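Local coordinates for cytoadherence-linked asexual protein (Toxoplasma gondii, PDB 4Z80), which binds, as a short RON2-like peptide of a longer protein, the parasite antigen AMA4, probably as part of the moving junction in host-cell invasion, at residues B[8-11]-B[12-15]. Residues are numbered along the deposited sequence; the frame is centred on the assembly and turned at random.
Sequences QNQS and SLAP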
# COMPACT_ATOMS: atom_id res chain seq x y z
N GLN B 8 -0.36 -7.52 25.39
CA GLN B 8 -1.25 -6.74 24.55
C GLN B 8 -0.71 -5.33 24.47
O GLN B 8 0.00 -4.89 25.38
CB GLN B 8 -2.68 -6.75 25.09
CG GLN B 8 -2.83 -6.02 26.41
CD GLN B 8 -4.16 -6.28 27.09
OE1 GLN B 8 -4.21 -6.62 28.27
NE2 GLN B 8 -5.26 -6.12 26.35
N ASN B 9 -1.01 -4.62 23.39
CA ASN B 9 -0.56 -3.24 23.29
C ASN B 9 -1.53 -2.31 24.00
O ASN B 9 -2.54 -2.75 24.54
CB ASN B 9 -0.36 -2.82 21.82
CG ASN B 9 -1.64 -2.78 21.00
OD1 ASN B 9 -2.75 -2.97 21.50
ND2 ASN B 9 -1.48 -2.52 19.71
N GLN B 10 -1.19 -1.04 24.03
CA GLN B 10 -1.96 -0.09 24.83
C GLN B 10 -3.36 0.13 24.27
O GLN B 10 -4.29 0.34 25.04
CB GLN B 10 -1.21 1.24 24.93
CG GLN B 10 0.05 1.14 25.77
CD GLN B 10 -0.22 0.83 27.23
OE1 GLN B 10 -1.23 1.26 27.79
NE2 GLN B 10 0.67 0.07 27.85
N SER B 11 -3.52 0.08 22.96
CA SER B 11 -4.85 0.30 22.39
C SER B 11 -5.78 -0.88 22.70
O SER B 11 -6.99 -0.70 22.83
CB SER B 11 -4.76 0.55 20.89
OG SER B 11 -4.30 1.87 20.65
N SER B 12 -5.21 -2.07 22.84
CA SER B 12 -5.97 -3.25 23.26
C SER B 12 -6.41 -3.12 24.71
O SER B 12 -7.55 -3.44 25.06
CB SER B 12 -5.13 -4.52 23.06
OG SER B 12 -5.71 -5.63 23.74
N LEU B 13 -5.50 -2.65 25.55
CA LEU B 13 -5.80 -2.48 26.97
C LEU B 13 -6.78 -1.32 27.20
O LEU B 13 -7.53 -1.33 28.18
CB LEU B 13 -4.50 -2.23 27.74
CG LEU B 13 -4.62 -1.98 29.24
CD1 LEU B 13 -5.32 -3.14 29.92
CD2 LEU B 13 -3.24 -1.73 29.84
N ALA B 14 -6.78 -0.35 26.30
CA ALA B 14 -7.49 0.92 26.51
C ALA B 14 -8.96 0.76 26.95
O ALA B 14 -9.38 1.40 27.91
CB ALA B 14 -7.42 1.79 25.26
N PRO B 15 -9.76 -0.07 26.26
CA PRO B 15 -11.17 -0.18 26.67
C PRO B 15 -11.36 -0.67 28.11
O PRO B 15 -12.38 -0.38 28.72
CB PRO B 15 -11.77 -1.18 25.68
CG PRO B 15 -10.63 -1.75 24.92
CD PRO B 15 -9.50 -0.79 25.00
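N9 reaches forward over the first turn of helix 10-17 to take the backbone N-H of S12, a textbook N-cap. Its OD1 accepts from S12 N at 2.9 Å, with the donor tilted 27° from the carbonyl plane of the side-chain amide. CG of N9 sits between its own backbone N and carbonyl carbon (chi1 66°), which swings OD1 forward to the N-H of S12; OD1 also lies 3.2 Å from CB of S12. The main-chain carbonyl of the same residue closes the turn: N9 O receives L13 N at 3.1 Å, and S12 N adds a weak second bond to it.

A second side chain ties the preceding loop to this turn. Q8 runs extended beyond CG alongside the helix and gives NE2 to S12 OG at 2.7 Å, the oxygen lying almost in the amide plane. Its other amide atom, OE1, lies 4.0 Å from CD1 of L13, the two side chains crossing at about a right angle.

Several of these polar atoms are also gripped by the AMA4 chain that holds the peptide. There H128 NE2 also bonds S12 OG, and N9 uses both ends of its amide, OD1 to Y268 N and ND2 to W266 O, consistent with the cap also contributing to binding. S11 OG turns instead to H264 O of that chain. One turn on, P15 has no amide hydrogen to continue the helical hydrogen bonds, the helix is kinked there, and CD of P15 rests 3.3 Å from S11 O.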